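Local coordinates for protein ChiX (Serratia marcescens, PDB 5OPZ) that cleaves peptidoglycan stem peptides as a zinc-dependent L-Ala D-Glu endopeptidase and is required for chitinase secretion, at residues Glu10-Thr15 with Leu41-Val46; Arg34-Tyr39 with Ala99-Arg104; Gly49-Ala54 with Ser70-Gly75; Ile111-Gly116 with Pro126-Thr131. One frame throughout, in Å; residues are numbered along the deposited sequence.

Interaction 1 (Glu10-Thr15 with Leu41-Val46); sequences EEIRFT and LVPFSV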
# COMPACT_ATOMS: atom_id res chain seq x y z
N GLU A 10 23.85 -1.92 1.50
CA GLU A 10 23.94 -2.24 0.08
C GLU A 10 22.59 -2.38 -0.62
O GLU A 10 22.49 -2.09 -1.79
CB GLU A 10 24.77 -3.53 -0.06
CG GLU A 10 26.28 -3.32 0.13
CD GLU A 10 27.08 -3.37 -1.17
OE1 GLU A 10 26.47 -3.62 -2.26
OE2 GLU A 10 28.32 -3.22 -1.09
N GLU A 11 21.58 -2.89 0.09
CA GLU A 11 20.22 -2.97 -0.45
C GLU A 11 19.29 -2.43 0.63
O GLU A 11 19.15 -3.03 1.67
CB GLU A 11 19.85 -4.40 -0.85
CG GLU A 11 20.81 -5.01 -1.88
CD GLU A 11 21.94 -5.88 -1.34
OE1 GLU A 11 21.91 -6.37 -0.21
OE2 GLU A 11 22.91 -6.12 -2.09
N ILE A 12 18.69 -1.27 0.35
CA ILE A 12 17.82 -0.52 1.28
C ILE A 12 16.38 -1.04 1.17
O ILE A 12 15.81 -1.03 0.09
CB ILE A 12 17.83 0.99 1.02
CG1 ILE A 12 19.23 1.53 1.27
CG2 ILE A 12 16.83 1.67 1.93
CD1 ILE A 12 19.43 2.92 0.72
N ARG A 13 15.87 -1.60 2.27
CA ARG A 13 14.48 -2.09 2.35
C ARG A 13 13.94 -1.71 3.73
O ARG A 13 14.64 -1.85 4.74
CB ARG A 13 14.41 -3.61 2.15
CG ARG A 13 14.69 -4.10 0.77
CD ARG A 13 14.45 -5.58 0.61
NE ARG A 13 14.68 -6.01 -0.76
CZ ARG A 13 15.85 -6.44 -1.25
NH1 ARG A 13 16.97 -6.45 -0.53
NH2 ARG A 13 15.91 -6.83 -2.53
N PHE A 14 12.69 -1.25 3.78
CA PHE A 14 12.03 -0.88 5.06
C PHE A 14 11.12 -1.98 5.60
O PHE A 14 9.95 -1.81 5.83
CB PHE A 14 11.27 0.47 4.94
CG PHE A 14 12.19 1.63 4.85
CD1 PHE A 14 12.76 2.01 3.64
CD2 PHE A 14 12.58 2.26 6.02
CE1 PHE A 14 13.69 3.03 3.61
CE2 PHE A 14 13.50 3.30 5.99
CZ PHE A 14 14.06 3.67 4.77
N THR A 15 11.72 -3.14 5.81
CA THR A 15 11.01 -4.33 6.25
C THR A 15 10.34 -4.12 7.57
O THR A 15 9.14 -4.39 7.71
CB THR A 15 11.96 -5.54 6.32
OG1 THR A 15 12.61 -5.65 5.06
CG2 THR A 15 11.24 -6.83 6.64
N LEU A 41 12.45 -1.99 -6.84
CA LEU A 41 13.69 -1.20 -6.93
C LEU A 41 13.67 0.01 -5.98
O LEU A 41 14.69 0.56 -5.68
CB LEU A 41 13.97 -0.77 -8.39
CG LEU A 41 14.61 -1.78 -9.35
CD1 LEU A 41 16.07 -1.98 -8.94
CD2 LEU A 41 13.89 -3.11 -9.45
N VAL A 42 12.49 0.46 -5.64
CA VAL A 42 12.26 1.63 -4.82
C VAL A 42 11.91 1.16 -3.43
O VAL A 42 10.88 0.50 -3.24
CB VAL A 42 11.08 2.43 -5.41
CG1 VAL A 42 10.75 3.61 -4.53
CG2 VAL A 42 11.44 2.85 -6.82
N PRO A 43 12.69 1.53 -2.43
CA PRO A 43 12.28 1.23 -1.05
C PRO A 43 10.96 1.90 -0.71
O PRO A 43 10.67 2.99 -1.21
CB PRO A 43 13.41 1.82 -0.20
CG PRO A 43 14.56 2.00 -1.13
CD PRO A 43 13.89 2.38 -2.43
N PHE A 44 10.17 1.25 0.13
CA PHE A 44 8.88 1.80 0.56
C PHE A 44 8.50 1.25 1.90
O PHE A 44 8.99 0.18 2.31
CB PHE A 44 7.79 1.53 -0.51
CG PHE A 44 7.36 0.08 -0.62
CD1 PHE A 44 8.01 -0.80 -1.49
CD2 PHE A 44 6.26 -0.36 0.07
CE1 PHE A 44 7.59 -2.11 -1.61
CE2 PHE A 44 5.84 -1.68 -0.07
CZ PHE A 44 6.51 -2.55 -0.90
N SER A 45 7.65 1.99 2.58
CA SER A 45 6.98 1.51 3.76
C SER A 45 5.49 1.57 3.58
O SER A 45 4.98 2.09 2.63
CB SER A 45 7.46 2.29 5.00
OG SER A 45 6.91 1.77 6.21
N VAL A 46 4.79 1.00 4.52
CA VAL A 46 3.33 1.09 4.57
C VAL A 46 3.04 2.23 5.54
O VAL A 46 3.34 2.12 6.74
CB VAL A 46 2.71 -0.23 5.05
CG1 VAL A 46 1.22 -0.06 5.30
CG2 VAL A 46 2.97 -1.31 4.02
O HOH W 1 11.19 -1.22 1.32
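Pro43 is the most heavily covered residue, touching Ile12 and Phe14 through CB and CG of its ring. The CG2 branch of Ile12 lies 3.8 Å from Pro43 CG, and Ile12 O rests 3.5 Å from the same carbon. With CG anti to its own carbonyl carbon (chi1 -72°), Phe14 sets its ring beside the proline and presents an edge: Phe14 CD1 is 3.9 Å from Pro43 CB, which sits close to the ring plane. Nearer the backbone, Phe14 CB approaches Phe44 O at 3.5 Å. No direct hydrogen bond joins the two segments; a water does so instead, accepting from Phe14 N and Phe44 N, each at 2.9 Å. The contact lays an irregular N-terminal segment across the start of strand 44-48, an outermost strand of the antiparallel sheet, which pairs with strand 77-82 through Ser45 and Val81, Pro43 with Met83 extending the bonding beyond the strands. Phe14 is also the N-cap residue of helix 15-21, and its carbonyl oxygen is hydrogen-bonded to Ser18 OG. Farther out, Arg13 NH2 bonds to Arg38 O at the end of helix 27-39, while the Phe44 side chain turns from Phe14 to pack on Ile33, Ala36 and Leu37 of that helix.

Interaction 2 (Arg34-Tyr39 with Ala99-Arg104); sequences RLALRY and AVAVRR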
# COMPACT_ATOMS: atom_id res chain seq x y z
N ARG A 34 4.62 -8.07 1.54
CA ARG A 34 5.93 -8.52 2.02
C ARG A 34 6.82 -9.02 0.88
O ARG A 34 8.02 -8.74 0.87
CB ARG A 34 5.81 -9.61 3.10
CG ARG A 34 5.26 -9.01 4.40
CD ARG A 34 5.07 -9.99 5.52
NE ARG A 34 6.40 -10.36 6.02
CZ ARG A 34 6.87 -11.61 6.18
NH1 ARG A 34 6.13 -12.65 5.89
NH2 ARG A 34 8.10 -11.78 6.62
N LEU A 35 6.22 -9.73 -0.09
CA LEU A 35 6.92 -10.15 -1.26
C LEU A 35 7.31 -8.97 -2.13
O LEU A 35 8.42 -8.89 -2.62
CB LEU A 35 6.07 -11.15 -1.97
CG LEU A 35 6.72 -11.90 -3.10
CD1 LEU A 35 8.02 -12.56 -2.68
CD2 LEU A 35 5.72 -12.91 -3.64
N ALA A 36 6.43 -7.97 -2.24
CA ALA A 36 6.79 -6.79 -3.01
C ALA A 36 7.98 -6.01 -2.44
O ALA A 36 8.75 -5.42 -3.22
CB ALA A 36 5.62 -5.86 -3.18
N LEU A 37 8.14 -6.04 -1.12
CA LEU A 37 9.37 -5.45 -0.53
C LEU A 37 10.64 -6.08 -1.07
O LEU A 37 11.67 -5.43 -1.12
CB LEU A 37 9.39 -5.58 0.99
CG LEU A 37 8.31 -4.77 1.73
CD1 LEU A 37 8.11 -5.27 3.15
CD2 LEU A 37 8.76 -3.32 1.76
N ARG A 38 10.61 -7.34 -1.43
CA ARG A 38 11.77 -8.00 -1.99
C ARG A 38 12.07 -7.61 -3.41
O ARG A 38 13.21 -7.66 -3.84
CB ARG A 38 11.58 -9.50 -1.97
CG ARG A 38 11.24 -10.13 -0.65
CD ARG A 38 12.08 -9.65 0.49
NE ARG A 38 13.50 -9.71 0.21
CZ ARG A 38 14.44 -9.31 1.06
NH1 ARG A 38 14.12 -8.85 2.25
NH2 ARG A 38 15.72 -9.36 0.69
N TYR A 39 11.03 -7.29 -4.16
CA TYR A 39 11.13 -7.07 -5.60
C TYR A 39 11.30 -5.64 -6.04
O TYR A 39 11.85 -5.39 -7.09
CB TYR A 39 9.90 -7.60 -6.33
CG TYR A 39 9.66 -9.13 -6.18
CD1 TYR A 39 10.71 -10.04 -5.92
CD2 TYR A 39 8.39 -9.64 -6.26
CE1 TYR A 39 10.48 -11.39 -5.80
CE2 TYR A 39 8.14 -10.96 -6.13
CZ TYR A 39 9.19 -11.83 -5.89
OH TYR A 39 8.92 -13.13 -5.78
N ALA A 99 4.38 -0.33 -7.81
CA ALA A 99 3.27 -1.11 -8.33
C ALA A 99 3.74 -2.24 -9.23
O ALA A 99 3.06 -3.25 -9.29
CB ALA A 99 2.28 -0.22 -9.04
N VAL A 100 4.86 -2.10 -9.95
CA VAL A 100 5.42 -3.24 -10.72
C VAL A 100 5.69 -4.41 -9.76
O VAL A 100 5.38 -5.58 -10.06
CB VAL A 100 6.71 -2.86 -11.45
CG1 VAL A 100 7.48 -4.05 -11.99
CG2 VAL A 100 6.35 -1.92 -12.57
N ALA A 101 6.34 -4.10 -8.64
CA ALA A 101 6.68 -5.09 -7.65
C ALA A 101 5.42 -5.72 -7.03
O ALA A 101 5.38 -6.93 -6.83
CB ALA A 101 7.53 -4.48 -6.59
N VAL A 102 4.43 -4.90 -6.68
CA VAL A 102 3.20 -5.39 -6.14
C VAL A 102 2.49 -6.29 -7.13
O VAL A 102 1.98 -7.35 -6.73
CB VAL A 102 2.28 -4.27 -5.63
CG1 VAL A 102 0.93 -4.85 -5.20
CG2 VAL A 102 2.93 -3.54 -4.49
N ARG A 103 2.44 -5.88 -8.39
CA ARG A 103 1.77 -6.69 -9.42
C ARG A 103 2.45 -8.02 -9.63
O ARG A 103 1.78 -9.04 -9.79
CB ARG A 103 1.79 -5.91 -10.75
CG ARG A 103 0.92 -6.29 -11.90
CD ARG A 103 0.87 -5.23 -13.04
NE ARG A 103 0.44 -3.89 -12.65
CZ ARG A 103 1.17 -2.76 -12.66
NH1 ARG A 103 2.46 -2.70 -13.03
NH2 ARG A 103 0.57 -1.63 -12.30
N ARG A 104 3.76 -8.06 -9.54
CA ARG A 104 4.49 -9.33 -9.69
C ARG A 104 4.20 -10.21 -8.47
O ARG A 104 3.86 -11.39 -8.61
CB ARG A 104 5.98 -9.10 -9.80
CG ARG A 104 6.82 -10.35 -9.76
CD ARG A 104 8.31 -10.07 -9.77
NE ARG A 104 9.03 -11.28 -9.42
CZ ARG A 104 10.34 -11.35 -9.26
NH1 ARG A 104 11.11 -10.29 -9.42
NH2 ARG A 104 10.89 -12.51 -8.93
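Tyr39 and Arg104 meet where helix 27-39 packs against helix 92-109, a helix-helix crossing on one side of the antiparallel sheet. The axes of segments 34-39 and 99-104 approach to 8.1 Å and their directions differ by 128°, a spacing that suits the small residues placed where the backbones come nearest. The apolar contacts are made there: Ala36 CB lies 4.1 Å from Ala101 CB and 3.8 Å from Val102 CG2, while Ala101 CB also reaches Tyr39 CB at 3.9 Å. Val102 is turned into the interior, where it meets Val113 and Phe128 of the sheet, and Ala36 touches Phe44.

The second kind of interaction is a cation-pi stack toward the surface. With CG opposite the backbone N (chi1 172°) and the chain extended to NE, Arg104 reaches across the tyrosine and lays its guanidinium flat on one ring face, the planes only 6° apart. Arg104 CD adds a CH-pi contact over the same face.

Polar ends are held by a common partner. Glu108, one turn on from Arg104, forms a salt bridge with Arg104 NE and a hydrogen bond with Tyr39 OH, and probably helps to fix the rotation of both flat groups. Within the stack, Arg104 CZ stands 3.5 Å from the centroid of the Tyr39 ring, while Arg104 NH2 lies 3.3 Å from Tyr39 CE1.

Interaction 3 (Gly49-Ala54 with Ser70-Gly75); sequences GLRSMA and SRHLTG. With ZN (zinc ion), chain C.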
# COMPACT_ATOMS: atom_id res chain seq x y z
N GLY A 49 -2.30 1.09 7.06
CA GLY A 49 -3.00 -0.18 6.78
C GLY A 49 -4.41 -0.05 7.29
O GLY A 49 -5.25 0.57 6.62
N LEU A 50 -4.66 -0.57 8.48
CA LEU A 50 -5.95 -0.41 9.12
C LEU A 50 -6.18 1.07 9.47
O LEU A 50 -5.27 1.80 9.86
CB LEU A 50 -6.04 -1.37 10.31
CG LEU A 50 -7.33 -1.57 11.08
CD1 LEU A 50 -8.48 -2.16 10.27
CD2 LEU A 50 -7.04 -2.43 12.31
N ARG A 51 -7.39 1.51 9.20
CA ARG A 51 -7.82 2.86 9.49
C ARG A 51 -8.99 2.75 10.45
O ARG A 51 -9.82 1.86 10.31
CB ARG A 51 -8.24 3.54 8.19
CG ARG A 51 -8.70 4.98 8.32
CD ARG A 51 -9.15 5.51 6.97
NE ARG A 51 -8.02 5.69 6.06
CZ ARG A 51 -8.12 5.77 4.73
NH1 ARG A 51 -9.29 5.67 4.11
NH2 ARG A 51 -7.04 5.95 4.01
N SER A 52 -9.03 3.64 11.42
CA SER A 52 -10.15 3.65 12.33
C SER A 52 -11.39 4.26 11.67
O SER A 52 -11.32 5.08 10.76
CB SER A 52 -9.79 4.44 13.58
OG SER A 52 -9.70 5.82 13.30
N MET A 53 -12.56 3.90 12.20
CA MET A 53 -13.81 4.49 11.75
C MET A 53 -13.79 5.99 11.97
O MET A 53 -14.27 6.75 11.12
CB MET A 53 -15.07 3.83 12.32
CG MET A 53 -16.34 4.35 11.68
SD MET A 53 -17.78 3.54 12.38
CE MET A 53 -17.89 2.06 11.38
N ALA A 54 -13.23 6.45 13.09
CA ALA A 54 -13.22 7.90 13.35
C ALA A 54 -12.43 8.67 12.28
O ALA A 54 -12.79 9.78 11.88
CB ALA A 54 -12.62 8.19 14.72
N SER A 70 -14.81 1.89 3.52
CA SER A 70 -13.44 1.91 3.00
C SER A 70 -12.82 0.55 3.20
O SER A 70 -12.96 -0.06 4.27
CB SER A 70 -12.57 2.92 3.74
OG SER A 70 -11.19 2.72 3.51
N ARG A 71 -12.07 0.11 2.21
CA ARG A 71 -11.32 -1.14 2.34
C ARG A 71 -10.29 -1.04 3.46
O ARG A 71 -9.87 -2.03 4.00
CB ARG A 71 -10.68 -1.49 1.03
CG ARG A 71 -11.63 -1.77 -0.13
CD ARG A 71 -11.68 -3.24 -0.51
NE ARG A 71 -12.41 -4.02 0.48
CZ ARG A 71 -12.62 -5.31 0.36
NH1 ARG A 71 -12.06 -5.99 -0.63
NH2 ARG A 71 -13.40 -5.92 1.23
N HIS A 72 -9.87 0.18 3.84
CA HIS A 72 -8.93 0.26 4.94
C HIS A 72 -9.50 -0.11 6.29
O HIS A 72 -8.75 -0.48 7.18
CB HIS A 72 -8.36 1.67 5.08
CG HIS A 72 -7.34 2.06 4.05
ND1 HIS A 72 -6.00 1.80 4.20
CD2 HIS A 72 -7.45 2.73 2.87
CE1 HIS A 72 -5.33 2.26 3.17
NE2 HIS A 72 -6.18 2.84 2.35
N LEU A 73 -10.82 0.05 6.46
CA LEU A 73 -11.43 -0.23 7.73
C LEU A 73 -11.42 -1.69 8.12
O LEU A 73 -11.40 -2.00 9.30
CB LEU A 73 -12.89 0.24 7.73
CG LEU A 73 -13.11 1.75 7.72
CD1 LEU A 73 -14.57 2.08 7.62
CD2 LEU A 73 -12.55 2.37 8.97
N THR A 74 -11.46 -2.56 7.12
CA THR A 74 -11.65 -3.98 7.32
C THR A 74 -10.34 -4.77 7.14
O THR A 74 -10.34 -5.96 7.28
CB THR A 74 -12.71 -4.47 6.32
OG1 THR A 74 -12.32 -4.04 5.00
CG2 THR A 74 -14.10 -3.96 6.64
N GLY A 75 -9.23 -4.09 6.86
CA GLY A 75 -7.97 -4.75 6.64
C GLY A 75 -7.62 -5.05 5.20
O GLY A 75 -6.67 -5.76 4.95
ZN ZN C . -5.72 4.02 0.66
O HOH W 2 -11.29 -0.04 11.43
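His72 and Arg51 form the tight part of this contact, beside the zinc site. The imidazole is gripped at both nitrogens: His72 NE2 binds zinc at 2.1 Å, and His72 ND1 donates to Gly49 O at 2.8 Å in a nearly straight bond of 165° lying in the ring plane. Arg51 covers one ring face. Its chain bends at chi3 (-70°) to bring the guanidinium over the histidine, Arg51 NH2 being 3.4 Å from His72 CD2, with the two planes stacked but inclined by 29°. Between the backbones, Arg51 N donates to His72 O from above the carbonyl plane, and Ser70 OG accepts from His72 N in an ST turn. Leu73 CD2 also packs closely, 3.1 Å from Arg51 O.

Toward Met53 the contact is looser and more exposed. Met53 CB meets Leu73 CD2 at a relaxed 4.4 Å, and a water bridges the carbonyls, donating to Arg51 O and to Leu73 O.

Asp79 and His127 complete the protein ligands, two histidines and an aspartate on zinc, consistent with the MD-clan peptidases. Arg51 NE is paired with Glu48 and Arg51 NH1 bonds to Gln56, which helps hold the guanidinium over the ring. The hydrogen bond from ND1 to a backbone carbonyl is the familiar second-shell support of a zinc histidine: it fixes the ring's rotation and leaves NE2 to the metal, probably strengthening its donation.

Interaction 4 (Ile111-Gly116 with Pro126-Thr131); sequences IIVEWG and PHFQLT. With ZN (zinc ion), chain C.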
# COMPACT_ATOMS: atom_id res chain seq x y z
N ILE A 111 -3.42 -13.65 -6.52
CA ILE A 111 -4.38 -12.69 -5.93
C ILE A 111 -4.35 -11.43 -6.75
O ILE A 111 -3.28 -10.91 -7.00
CB ILE A 111 -3.94 -12.35 -4.50
CG1 ILE A 111 -4.03 -13.57 -3.60
CG2 ILE A 111 -4.75 -11.18 -3.91
CD1 ILE A 111 -3.27 -13.41 -2.34
N ILE A 112 -5.49 -10.88 -7.12
CA ILE A 112 -5.55 -9.58 -7.80
C ILE A 112 -5.43 -8.48 -6.73
O ILE A 112 -6.16 -8.49 -5.73
CB ILE A 112 -6.84 -9.48 -8.63
CG1 ILE A 112 -6.81 -10.47 -9.79
CG2 ILE A 112 -7.05 -8.06 -9.12
CD1 ILE A 112 -8.15 -10.59 -10.49
N VAL A 113 -4.51 -7.54 -6.94
CA VAL A 113 -4.45 -6.37 -6.06
C VAL A 113 -4.68 -5.15 -6.92
O VAL A 113 -3.93 -4.92 -7.84
CB VAL A 113 -3.11 -6.28 -5.30
CG1 VAL A 113 -2.99 -5.00 -4.46
CG2 VAL A 113 -2.95 -7.54 -4.44
N GLU A 114 -5.67 -4.35 -6.59
CA GLU A 114 -5.98 -3.13 -7.32
C GLU A 114 -5.10 -2.02 -6.80
O GLU A 114 -4.83 -1.92 -5.61
CB GLU A 114 -7.44 -2.72 -7.13
CG GLU A 114 -8.47 -3.61 -7.80
CD GLU A 114 -9.91 -3.23 -7.47
OE1 GLU A 114 -10.34 -3.34 -6.30
OE2 GLU A 114 -10.62 -2.81 -8.40
N TRP A 115 -4.61 -1.22 -7.74
CA TRP A 115 -3.74 -0.09 -7.48
C TRP A 115 -4.48 1.24 -7.78
O TRP A 115 -5.07 1.37 -8.84
CB TRP A 115 -2.49 -0.19 -8.36
CG TRP A 115 -1.53 0.91 -8.21
CD1 TRP A 115 -1.19 1.55 -7.05
CD2 TRP A 115 -0.79 1.56 -9.26
NE1 TRP A 115 -0.23 2.50 -7.30
CE2 TRP A 115 0.04 2.53 -8.64
CE3 TRP A 115 -0.67 1.36 -10.64
CZ2 TRP A 115 0.89 3.36 -9.39
CZ3 TRP A 115 0.20 2.17 -11.37
CH2 TRP A 115 0.95 3.14 -10.75
N GLY A 116 -4.35 2.21 -6.90
CA GLY A 116 -4.94 3.53 -7.14
C GLY A 116 -4.35 4.25 -8.31
O GLY A 116 -4.93 5.19 -8.80
N PRO A 126 -0.25 5.81 -3.86
CA PRO A 126 -0.04 4.99 -2.65
C PRO A 126 -0.98 3.80 -2.42
O PRO A 126 -0.54 2.89 -1.71
CB PRO A 126 -0.25 5.98 -1.52
CG PRO A 126 0.22 7.28 -2.12
CD PRO A 126 -0.28 7.26 -3.53
N HIS A 127 -2.19 3.79 -2.97
CA HIS A 127 -3.23 2.89 -2.53
C HIS A 127 -3.21 1.58 -3.25
O HIS A 127 -3.22 1.53 -4.47
CB HIS A 127 -4.57 3.60 -2.74
CG HIS A 127 -5.76 2.82 -2.25
ND1 HIS A 127 -6.20 2.85 -0.95
CD2 HIS A 127 -6.48 1.86 -2.86
CE1 HIS A 127 -7.21 2.04 -0.80
NE2 HIS A 127 -7.38 1.40 -1.93
N PHE A 128 -3.23 0.50 -2.47
CA PHE A 128 -3.41 -0.86 -3.00
C PHE A 128 -4.53 -1.56 -2.19
O PHE A 128 -4.58 -1.37 -0.96
CB PHE A 128 -2.15 -1.69 -2.91
CG PHE A 128 -1.02 -1.18 -3.73
CD1 PHE A 128 -0.20 -0.17 -3.29
CD2 PHE A 128 -0.89 -1.60 -5.02
CE1 PHE A 128 0.87 0.27 -4.06
CE2 PHE A 128 0.17 -1.21 -5.79
CZ PHE A 128 1.03 -0.24 -5.33
N GLN A 129 -5.33 -2.40 -2.84
CA GLN A 129 -6.39 -3.11 -2.10
C GLN A 129 -6.67 -4.46 -2.71
O GLN A 129 -6.54 -4.67 -3.90
CB GLN A 129 -7.69 -2.30 -1.98
CG GLN A 129 -8.35 -2.02 -3.32
CD GLN A 129 -9.56 -1.19 -3.18
OE1 GLN A 129 -9.56 -0.15 -2.52
NE2 GLN A 129 -10.67 -1.67 -3.75
N LEU A 130 -7.18 -5.34 -1.84
CA LEU A 130 -7.84 -6.55 -2.32
C LEU A 130 -9.21 -6.18 -2.90
O LEU A 130 -9.84 -5.22 -2.47
CB LEU A 130 -8.05 -7.53 -1.17
CG LEU A 130 -6.76 -8.03 -0.49
CD1 LEU A 130 -7.07 -8.86 0.73
CD2 LEU A 130 -5.88 -8.82 -1.47
N THR A 131 -9.66 -6.92 -3.91
CA THR A 131 -10.92 -6.57 -4.57
C THR A 131 -12.12 -6.96 -3.73
O THR A 131 -12.07 -7.96 -2.99
CB THR A 131 -11.12 -7.15 -5.98
OG1 THR A 131 -11.33 -8.55 -5.93
CG2 THR A 131 -10.00 -6.91 -6.86
ZN ZN C . -5.72 4.02 0.66
O HOH W 3 -8.41 -9.47 -4.77
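The beta hairpin of strands 113-115 and 127-130 ends the four-stranded sheet, 113-115 being the outermost strand, and carries His127, a zinc ligand. Glu114 and Gln129 are a hydrogen-bonded antiparallel pair, Glu114 N donating to Gln129 O at 2.8 Å and Gln129 N to Glu114 O at 2.9 Å. Beyond them, Gly116 N donates to His127 O. The same pair is joined through its side chains: Gln129 NE2 donates at 3.1 Å to Glu114 OE1, approaching from above the carboxylate plane. Gln129 CG lies between its backbone N and carbonyl carbon (chi1 64°), and the extended chain beyond it brings the amide between Glu114 and the metal site, where Gln129 OE1 accepts from His127 NE2 at 2.7 Å, while His127 ND1 binds zinc at 2.0 Å. Glu114, Gln129 and His127 therefore form a chain of hydrogen bonds on one face of the hairpin, with Gln129 as a second-shell residue that fixes the imidazole; His72 and Asp79 are the other protein ligands.

The opposite face is apolar. Trp115 and Phe128, a non-hydrogen-bonded pair, point the same way in an offset stack, the indole five-membered ring and the phenyl inclined by 16° with centroids 4.4 Å apart. Val113 CG1 packs near the phenyl plane and lies 3.8 Å from Phe128 CB. These side chains meet helix 92-109 through Ala99, Val102 and Ala106. Past Val113, Ile111 CG2 touches Leu130 CD2, and a water links Ile112 O with Thr131 N.

Interactions 3 and 4 meet at the metal: each supplies one histidine, held by a backbone carbonyl in the first and by a glutamine side chain in the second, and Arg71 of one bonds to Leu130 O of the other. Both are partly buried, 3 with as many exposed as buried residues, 4 with few exposed. Interaction 2 is a buried helix pair with an alanine core and a cation-pi stack at its exposed side; it lies on the sheet face carrying Trp115 and Phe128, which Ala99 and Val102 cover. Interaction 1 is more peripheral, a water-bridged contact tied to interaction 2 through Arg13. Interactions 1 and 4 reach outermost strands of the same sheet, with centres about 19 Å apart.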